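PDB 4P0D: trypsin-resistant surface T6 protein from Streptococcus pyogenes serotype M6, which forms the backbone of the pilus of this Gram-positive bacterium, and is probably anchored to the cell wall by sortase. Local coordinates for residues 16-27 against 94-105. The protein carries 1 engineered substitution. Sequence-based numbering, arbitrary orientation.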
loop_
_atom_site.group_PDB
_atom_site.type_symbol
_atom_site.label_atom_id
_atom_site.label_comp_id
_atom_site.label_asym_id
_atom_site.label_seq_id
_atom_site.Cartn_x
_atom_site.Cartn_y
_atom_site.Cartn_z
ATOM N N GLU A 16 -0.962 25.046 -6.773
ATOM C CA GLU A 16 -0.368 23.858 -7.353
ATOM C C GLU A 16 -1.413 22.766 -7.468
ATOM O O GLU A 16 -2.357 22.701 -6.685
ATOM C CB GLU A 16 0.772 23.374 -6.460
ATOM C CG GLU A 16 2.015 24.250 -6.451
ATOM C CD GLU A 16 2.941 23.909 -5.279
ATOM O OE1 GLU A 16 2.594 24.165 -4.098
ATOM O OE2 GLU A 16 4.013 23.368 -5.537
ATOM N N GLY A 17 -1.262 21.908 -8.461
ATOM C CA GLY A 17 -2.099 20.743 -8.553
ATOM C C GLY A 17 -3.442 20.962 -9.179
ATOM O O GLY A 17 -4.229 20.046 -9.220
ATOM N N GLY A 18 -3.690 22.164 -9.702
ATOM C CA GLY A 18 -4.930 22.458 -10.412
ATOM C C GLY A 18 -6.236 22.238 -9.665
ATOM O O GLY A 18 -7.120 21.516 -10.147
ATOM N N PRO A 19 -6.394 22.881 -8.501
ATOM C CA PRO A 19 -7.638 22.726 -7.754
ATOM C C PRO A 19 -8.767 23.596 -8.321
ATOM O O PRO A 19 -8.542 24.434 -9.176
ATOM C CB PRO A 19 -7.258 23.214 -6.366
ATOM C CG PRO A 19 -6.267 24.301 -6.649
ATOM C CD PRO A 19 -5.465 23.804 -7.823
ATOM N N THR A 20 -9.973 23.371 -7.826
ATOM C CA THR A 20 -11.100 24.258 -8.014
ATOM C C THR A 20 -10.990 25.334 -6.956
ATOM O O THR A 20 -10.657 25.054 -5.797
ATOM C CB THR A 20 -12.406 23.473 -7.798
ATOM O OG1 THR A 20 -12.502 22.471 -8.806
ATOM C CG2 THR A 20 -13.601 24.359 -7.853
ATOM N N VAL A 21 -11.251 26.569 -7.346
ATOM C CA VAL A 21 -11.259 27.675 -6.410
ATOM C C VAL A 21 -12.686 28.245 -6.349
ATOM O O VAL A 21 -13.271 28.626 -7.384
ATOM C CB VAL A 21 -10.253 28.771 -6.818
ATOM C CG1 VAL A 21 -10.259 29.893 -5.801
ATOM C CG2 VAL A 21 -8.854 28.180 -6.960
ATOM N N THR A 22 -13.232 28.271 -5.140
ATOM C CA THR A 22 -14.533 28.839 -4.869
ATOM C C THR A 22 -14.396 29.946 -3.828
ATOM O O THR A 22 -13.783 29.744 -2.779
ATOM C CB THR A 22 -15.501 27.780 -4.342
ATOM O OG1 THR A 22 -15.414 26.586 -5.138
ATOM C CG2 THR A 22 -16.933 28.321 -4.369
ATOM N N LEU A 23 -14.974 31.109 -4.114
ATOM C CA LEU A 23 -14.979 32.225 -3.186
ATOM C C LEU A 23 -16.395 32.358 -2.603
ATOM O O LEU A 23 -17.381 32.362 -3.347
ATOM C CB LEU A 23 -14.546 33.517 -3.876
ATOM C CG LEU A 23 -13.093 33.936 -3.653
ATOM C CD1 LEU A 23 -12.110 32.886 -4.169
ATOM C CD2 LEU A 23 -12.837 35.287 -4.319
ATOM N N TYR A 24 -16.482 32.430 -1.279
ATOM C CA TYR A 24 -17.773 32.566 -0.605
ATOM C C TYR A 24 -17.830 33.908 0.059
ATOM O O TYR A 24 -17.027 34.196 0.943
ATOM C CB TYR A 24 -17.929 31.480 0.452
ATOM C CG TYR A 24 -17.815 30.080 -0.095
ATOM C CD1 TYR A 24 -18.917 29.436 -0.622
ATOM C CD2 TYR A 24 -16.600 29.387 -0.066
ATOM C CE1 TYR A 24 -18.832 28.148 -1.117
ATOM C CE2 TYR A 24 -16.501 28.103 -0.567
ATOM C CZ TYR A 24 -17.628 27.477 -1.092
ATOM O OH TYR A 24 -17.565 26.173 -1.602
ATOM N N LYS A 25 -18.764 34.751 -0.363
ATOM C CA LYS A 25 -18.850 36.075 0.226
ATOM C C LYS A 25 -19.497 36.001 1.612
ATOM O O LYS A 25 -20.667 35.634 1.735
ATOM C CB LYS A 25 -19.629 37.015 -0.681
ATOM C CG LYS A 25 -19.594 38.470 -0.263
ATOM C CD LYS A 25 -20.516 39.206 -1.225
ATOM C CE LYS A 25 -20.285 40.683 -1.279
ATOM N NZ LYS A 25 -21.067 41.201 -2.443
ATOM N N ILE A 26 -18.722 36.380 2.622
ATOM C CA ILE A 26 -19.154 36.370 4.022
ATOM C C ILE A 26 -19.332 37.766 4.613
ATOM O O ILE A 26 -19.823 37.896 5.734
ATOM C CB ILE A 26 -18.143 35.608 4.915
ATOM C CG1 ILE A 26 -16.734 36.178 4.759
ATOM C CG2 ILE A 26 -18.166 34.131 4.554
ATOM C CD1 ILE A 26 -15.827 35.932 5.953
ATOM N N GLY A 27 -18.918 38.800 3.873
ATOM C CA GLY A 27 -19.010 40.196 4.335
ATOM C C GLY A 27 -19.425 41.103 3.185
ATOM O O GLY A 27 -18.705 41.199 2.179
ATOM N N SER A 94 -15.816 44.127 0.214
ATOM C CA SER A 94 -16.402 42.829 0.489
ATOM C C SER A 94 -15.345 41.897 1.049
ATOM O O SER A 94 -14.144 42.129 0.879
ATOM C CB SER A 94 -17.031 42.242 -0.771
ATOM O OG SER A 94 -16.230 42.523 -1.901
ATOM N N VAL A 95 -15.815 40.850 1.727
ATOM C CA VAL A 95 -14.955 39.911 2.452
ATOM C C VAL A 95 -15.342 38.509 2.018
ATOM O O VAL A 95 -16.525 38.184 1.978
ATOM C CB VAL A 95 -15.160 40.057 3.972
ATOM C CG1 VAL A 95 -14.085 39.301 4.743
ATOM C CG2 VAL A 95 -15.164 41.529 4.362
ATOM N N TYR A 96 -14.345 37.694 1.691
ATOM C CA TYR A 96 -14.548 36.339 1.175
ATOM C C TYR A 96 -13.701 35.288 1.899
ATOM O O TYR A 96 -12.620 35.560 2.380
ATOM C CB TYR A 96 -14.175 36.262 -0.321
ATOM C CG TYR A 96 -15.008 37.114 -1.248
ATOM C CD1 TYR A 96 -14.721 38.460 -1.430
ATOM C CD2 TYR A 96 -16.083 36.565 -1.951
ATOM C CE1 TYR A 96 -15.482 39.240 -2.274
ATOM C CE2 TYR A 96 -16.847 37.340 -2.804
ATOM C CZ TYR A 96 -16.535 38.674 -2.957
ATOM O OH TYR A 96 -17.289 39.445 -3.795
ATOM N N ILE A 97 -14.206 34.067 1.929
ATOM C CA ILE A 97 -13.387 32.897 2.233
ATOM C C ILE A 97 -13.179 32.176 0.918
ATOM O O ILE A 97 -14.144 31.888 0.224
ATOM C CB ILE A 97 -14.111 31.948 3.204
ATOM C CG1 ILE A 97 -14.295 32.625 4.567
ATOM C CG2 ILE A 97 -13.347 30.632 3.358
ATOM C CD1 ILE A 97 -13.012 33.066 5.238
ATOM N N ALA A 98 -11.923 31.882 0.580
ATOM C CA ALA A 98 -11.631 31.065 -0.585
ATOM C C ALA A 98 -11.274 29.656 -0.134
ATOM O O ALA A 98 -10.476 29.486 0.790
ATOM C CB ALA A 98 -10.502 31.691 -1.388
ATOM N N LEU A 99 -11.900 28.661 -0.756
ATOM C CA LEU A 99 -11.521 27.261 -0.600
ATOM C C LEU A 99 -10.979 26.690 -1.922
ATOM O O LEU A 99 -11.604 26.833 -3.001
ATOM C CB LEU A 99 -12.693 26.401 -0.110
ATOM C CG LEU A 99 -13.298 26.802 1.249
ATOM C CD1 LEU A 99 -14.493 25.908 1.572
ATOM C CD2 LEU A 99 -12.273 26.754 2.378
ATOM N N LEU A 100 -9.826 26.032 -1.813
ATOM C CA LEU A 100 -9.194 25.345 -2.939
ATOM C C LEU A 100 -9.336 23.835 -2.713
ATOM O O LEU A 100 -8.818 23.300 -1.710
ATOM C CB LEU A 100 -7.719 25.747 -3.056
ATOM C CG LEU A 100 -7.428 27.235 -3.340
ATOM C CD1 LEU A 100 -7.257 28.036 -2.053
ATOM C CD2 LEU A 100 -6.166 27.387 -4.176
ATOM N N THR A 101 -10.058 23.169 -3.613
ATOM C CA THR A 101 -10.450 21.760 -3.440
ATOM C C THR A 101 -10.119 20.970 -4.688
ATOM O O THR A 101 -9.847 21.545 -5.736
ATOM C CB THR A 101 -11.971 21.602 -3.222
ATOM O OG1 THR A 101 -12.671 22.259 -4.280
ATOM C CG2 THR A 101 -12.396 22.190 -1.920
ATOM N N GLY A 102 -10.104 19.645 -4.548
ATOM C CA GLY A 102 -9.949 18.732 -5.669
ATOM C C GLY A 102 -8.668 18.794 -6.493
ATOM O O GLY A 102 -8.686 18.412 -7.652
ATOM N N ALA A 103 -7.567 19.277 -5.925
ATOM C CA ALA A 103 -6.280 19.288 -6.643
ATOM C C ALA A 103 -5.989 17.882 -7.137
ATOM O O ALA A 103 -6.135 16.904 -6.385
ATOM C CB ALA A 103 -5.150 19.782 -5.745
ATOM N N THR A 104 -5.590 17.764 -8.396
ATOM C CA THR A 104 -5.417 16.433 -8.990
ATOM C C THR A 104 -4.140 15.717 -8.558
ATOM O O THR A 104 -4.002 14.515 -8.778
ATOM C CB THR A 104 -5.494 16.478 -10.535
ATOM O OG1 THR A 104 -4.702 17.557 -11.039
ATOM C CG2 THR A 104 -6.933 16.665 -10.977
ATOM N N ASP A 105 -3.208 16.445 -7.955
ATOM C CA ASP A 105 -2.026 15.833 -7.368
ATOM C C ASP A 105 -2.211 15.350 -5.915
ATOM O O ASP A 105 -1.252 14.897 -5.289
ATOM C CB ASP A 105 -0.850 16.797 -7.453
ATOM C CG ASP A 105 -1.011 18.011 -6.563
ATOM O OD1 ASP A 105 -2.033 18.145 -5.864
ATOM O OD2 ASP A 105 -0.091 18.829 -6.554
HETATM O O HOH W 1 -6.550 19.747 -11.848
HETATM O O HOH W 2 -13.503 24.859 -3.734
#
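Lys-25 swings CG opposite its own backbone N (chi1 -171°) and stays extended beyond it, while Tyr-96 sets CG beside its backbone N, anti to the carbonyl carbon (chi1 -63°); this brings Lys-25 CG over one face of the phenol, with CB close to CE2. The CH-pi contact puts Lys-25 CG 4.3 Å from the centroid of the Tyr-96 ring. Leu-23 CD2 covers the opposite face, and Tyr-88 packs edge-to-face with the same ring. Next along this side of the sheet, Leu-23 CD1 presses tightly on Ala-98 CB at 3.4 Å; further on, Val-21 CG2 and the ring of Pro-19 both lie alongside Leu-100.

The other face carries Tyr-24, whose CE2 lies 3.7 Å from Leu-99 CD1, which approaches the ring obliquely; helix 56-68 packs against this face through Ile-66 and Asn-67. Between Thr-22 and Thr-101 a water bonds to both hydroxyls and donates to Leu-99 O, 2.8 Å away.

Antiparallel pairing runs from Thr-20/Thr-101 to a classic beta bulge, where Ile-26 N (2.9 Å) and Gly-27 N (3.1 Å) both donate to Val-95 O from one face of its carbonyl plane. At the far end Thr-104 N reaches Gly-17 O at 2.8 Å, carrying the pairing into the loops.

Strands 20-31 and 94-101 thus meet inside the Ig-like N-terminal domain, with strands 75-79 and 108-116 continuing the pairing on their outer edges. The chemistry implies a backbone-held sheet, largely apolar on the Val-21/Leu-23/Leu-100 face and mixed on the other, apolar against the helix but threonine-rich toward Thr-20 and Thr-101. Val-95 O takes both N-H groups where strand 20-31 has one residue more, and the aliphatic part of Lys-25 packs on the tyrosine face.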